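Local coordinates for protein 3-carboxy-cis,cis-muconate cycloisomerase (Acinetobacter calcoaceticus, PDB 1Q5N) that is a cycloisomerase of the mostly helical fold family that also includes adenylosuccinate lyase, at residues A25-M30 against T61-I66. Sequence-based numbering, arbitrary orientation.
Sequences ALVSYM and TAIDKI
Val27 meets Ile63 and Ile66 in a helix-to-helix contact of the N-terminal part of this lyase-family fold, where one turn of the long helix 23-43 faces the short helix 62-65. Evidence that 25-30 is regular helix comes from the i to i+4 hydrogen bonds Tyr29 N to Ala25 O (2.9 Å) and Met30 N to Leu26 O (3.0 Å). Leu26 lies on another side of that helix, against Gln121 of helix 110-146 and Tyr8 of a neighbouring subunit. Val27 and Ile63 contribute about equally, 50 and 49 Å²; Val27 does its touching through one branch, CG1, which is anti to the backbone N (chi1 176°) and lies 4.0 Å from Ile66 CD1 and 4.1 Å from Ile63 CD1. One methyl thus touches two isoleucine ends, one from within the short helix and one from the residue just beyond it. Phe68 and Leu71 of helix 68-78 and Phe85 of helix 82-94 also pack on Val27, which is buried. Ser28 follows at the margin of the contact, its CA 6.5 Å from that of Ile63, the nearest pair of CA atoms across the two segments. Tyr29 OH hydrogen-bonds to Asp124, while Met30 reaches Leu114 and Phe85. No hydrogen bond joins the segments, and Val27, Ile63 and Ile66 supply 122 of the 146 Å² buried. With CG1 of Ile63 anti to the backbone N (chi1 -173°) and chi2 74°, its CD1 also comes within 4.2 Å of Ser28 OG.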
ATOM      1  N   ALA A  25      26.543   5.306  11.902  1.00 41.00           N
ATOM      2  CA  ALA A  25      25.869   5.475  13.176  1.00 39.75           C
ATOM      3  C   ALA A  25      25.260   4.156  13.669  1.00 37.99           C
ATOM      4  O   ALA A  25      25.262   3.884  14.887  1.00 38.49           O
ATOM      5  CB  ALA A  25      24.770   6.571  13.103  1.00 38.54           C
ATOM      6  N   LEU A  26      24.742   3.343  12.747  1.00 35.50           N
ATOM      7  CA  LEU A  26      24.115   2.089  13.148  1.00 35.53           C
ATOM      8  C   LEU A  26      25.130   1.223  13.911  1.00 35.46           C
ATOM      9  O   LEU A  26      24.850   0.741  15.014  1.00 32.76           O
ATOM     10  CB  LEU A  26      23.548   1.312  11.937  1.00 35.20           C
ATOM     11  CG  LEU A  26      22.996  -0.083  12.329  1.00 35.53           C
ATOM     12  CD1 LEU A  26      21.778   0.051  13.256  1.00 33.56           C
ATOM     13  CD2 LEU A  26      22.666  -0.873  11.087  1.00 35.78           C
ATOM     14  N   VAL A  27      26.319   1.055  13.324  1.00 36.49           N
ATOM     15  CA  VAL A  27      27.385   0.275  13.973  1.00 37.92           C
ATOM     16  C   VAL A  27      27.804   0.934  15.307  1.00 39.27           C
ATOM     17  O   VAL A  27      28.136   0.244  16.267  1.00 40.29           O
ATOM     18  CB  VAL A  27      28.611   0.101  13.052  1.00 38.54           C
ATOM     19  CG1 VAL A  27      29.723  -0.630  13.834  1.00 39.75           C
ATOM     20  CG2 VAL A  27      28.215  -0.710  11.779  1.00 36.67           C
ATOM     21  N   SER A  28      27.744   2.261  15.379  1.00 38.29           N
ATOM     22  CA  SER A  28      28.061   2.970  16.605  1.00 39.07           C
ATOM     23  C   SER A  28      27.111   2.571  17.702  1.00 38.27           C
ATOM     24  O   SER A  28      27.517   2.301  18.830  1.00 38.28           O
ATOM     25  CB  SER A  28      27.901   4.469  16.414  1.00 41.60           C
ATOM     26  OG  SER A  28      29.152   5.065  16.567  1.00 44.31           O
ATOM     27  N   TYR A  29      25.824   2.544  17.366  1.00 37.40           N
ATOM     28  CA  TYR A  29      24.796   2.195  18.343  1.00 36.60           C
ATOM     29  C   TYR A  29      24.920   0.725  18.741  1.00 36.51           C
ATOM     30  O   TYR A  29      24.623   0.361  19.885  1.00 35.17           O
ATOM     31  CB  TYR A  29      23.389   2.472  17.783  1.00 35.02           C
ATOM     32  CG  TYR A  29      23.030   3.935  17.684  1.00 36.08           C
ATOM     33  CD1 TYR A  29      22.770   4.680  18.838  1.00 34.30           C
ATOM     34  CD2 TYR A  29      22.847   4.558  16.439  1.00 36.88           C
ATOM     35  CE1 TYR A  29      22.325   5.995  18.772  1.00 34.32           C
ATOM     36  CE2 TYR A  29      22.398   5.908  16.359  1.00 36.61           C
ATOM     37  CZ  TYR A  29      22.140   6.611  17.542  1.00 36.30           C
ATOM     38  OH  TYR A  29      21.709   7.925  17.530  1.00 36.09           O
ATOM     39  N   MET A  30      25.364  -0.118  17.814  1.00 35.86           N
ATOM     40  CA  MET A  30      25.526  -1.541  18.155  1.00 37.70           C
ATOM     41  C   MET A  30      26.666  -1.682  19.169  1.00 37.16           C
ATOM     42  O   MET A  30      26.574  -2.492  20.130  1.00 35.82           O
ATOM     43  CB  MET A  30      25.819  -2.387  16.905  1.00 38.61           C
ATOM     44  CG  MET A  30      24.567  -2.529  16.002  1.00 41.79           C
ATOM     45  SD  MET A  30      24.945  -3.309  14.408  1.00 43.84           S
ATOM     46  CE  MET A  30      24.900  -4.941  14.951  1.00 43.44           C
ATOM     47  N   THR A  61      37.202   3.223  20.474  1.00 65.01           N
ATOM     48  CA  THR A  61      37.763   3.415  19.122  1.00 64.64           C
ATOM     49  C   THR A  61      37.467   2.298  18.134  1.00 63.27           C
ATOM     50  O   THR A  61      38.053   2.259  17.058  1.00 62.92           O
ATOM     51  CB  THR A  61      39.296   3.530  19.131  1.00 66.14           C
ATOM     52  OG1 THR A  61      39.867   2.263  19.513  1.00 65.55           O
ATOM     53  CG2 THR A  61      39.744   4.651  20.062  1.00 65.99           C
ATOM     54  N   ALA A  62      36.575   1.384  18.494  1.00 62.24           N
ATOM     55  CA  ALA A  62      36.277   0.260  17.620  1.00 60.99           C
ATOM     56  C   ALA A  62      35.751   0.715  16.277  1.00 60.41           C
ATOM     57  O   ALA A  62      36.055   0.106  15.248  1.00 60.34           O
ATOM     58  CB  ALA A  62      35.272  -0.665  18.285  1.00 60.58           C
ATOM     59  N   ILE A  63      34.972   1.790  16.289  1.00 60.31           N
ATOM     60  CA  ILE A  63      34.378   2.304  15.076  1.00 60.79           C
ATOM     61  C   ILE A  63      35.429   2.625  14.032  1.00 61.05           C
ATOM     62  O   ILE A  63      35.214   2.416  12.847  1.00 59.88           O
ATOM     63  CB  ILE A  63      33.556   3.561  15.352  1.00 62.62           C
ATOM     64  CG1 ILE A  63      32.799   3.969  14.082  1.00 63.18           C
ATOM     65  CG2 ILE A  63      34.458   4.691  15.832  1.00 64.38           C
ATOM     66  CD1 ILE A  63      31.615   3.061  13.795  1.00 63.80           C
ATOM     67  N   ASP A  64      36.580   3.124  14.470  1.00 62.03           N
ATOM     68  CA  ASP A  64      37.651   3.456  13.536  1.00 62.28           C
ATOM     69  C   ASP A  64      38.425   2.257  13.068  1.00 60.66           C
ATOM     70  O   ASP A  64      39.020   2.277  11.985  1.00 60.09           O
ATOM     71  CB  ASP A  64      38.589   4.479  14.157  1.00 65.38           C
ATOM     72  CG  ASP A  64      37.896   5.795  14.386  1.00 68.97           C
ATOM     73  OD1 ASP A  64      37.453   6.390  13.372  1.00 70.97           O
ATOM     74  OD2 ASP A  64      37.767   6.218  15.564  1.00 71.34           O
ATOM     75  N   LYS A  65      38.395   1.197  13.861  1.00 59.78           N
ATOM     76  CA  LYS A  65      39.108  -0.021  13.492  1.00 59.50           C
ATOM     77  C   LYS A  65      38.291  -1.022  12.659  1.00 57.73           C
ATOM     78  O   LYS A  65      38.864  -1.908  12.043  1.00 57.06           O
ATOM     79  CB  LYS A  65      39.617  -0.720  14.739  1.00 61.94           C
ATOM     80  CG  LYS A  65      40.599   0.100  15.571  1.00 65.34           C
ATOM     81  CD  LYS A  65      41.009  -0.746  16.752  1.00 69.18           C
ATOM     82  CE  LYS A  65      41.930  -0.043  17.694  1.00 70.53           C
ATOM     83  NZ  LYS A  65      42.241  -1.046  18.758  1.00 72.64           N
ATOM     84  N   ILE A  66      36.965  -0.876  12.638  1.00 54.82           N
ATOM     85  CA  ILE A  66      36.099  -1.768  11.887  1.00 52.82           C
ATOM     86  C   ILE A  66      36.160  -1.630  10.347  1.00 51.28           C
ATOM     87  O   ILE A  66      36.111  -0.533   9.817  1.00 51.23           O
ATOM     88  CB  ILE A  66      34.663  -1.603  12.420  1.00 54.14           C
ATOM     89  CG1 ILE A  66      34.518  -2.480  13.666  1.00 53.36           C
ATOM     90  CG2 ILE A  66      33.642  -1.921  11.342  1.00 52.65           C
ATOM     91  CD1 ILE A  66      33.315  -2.232  14.398  1.00 54.29           C
TER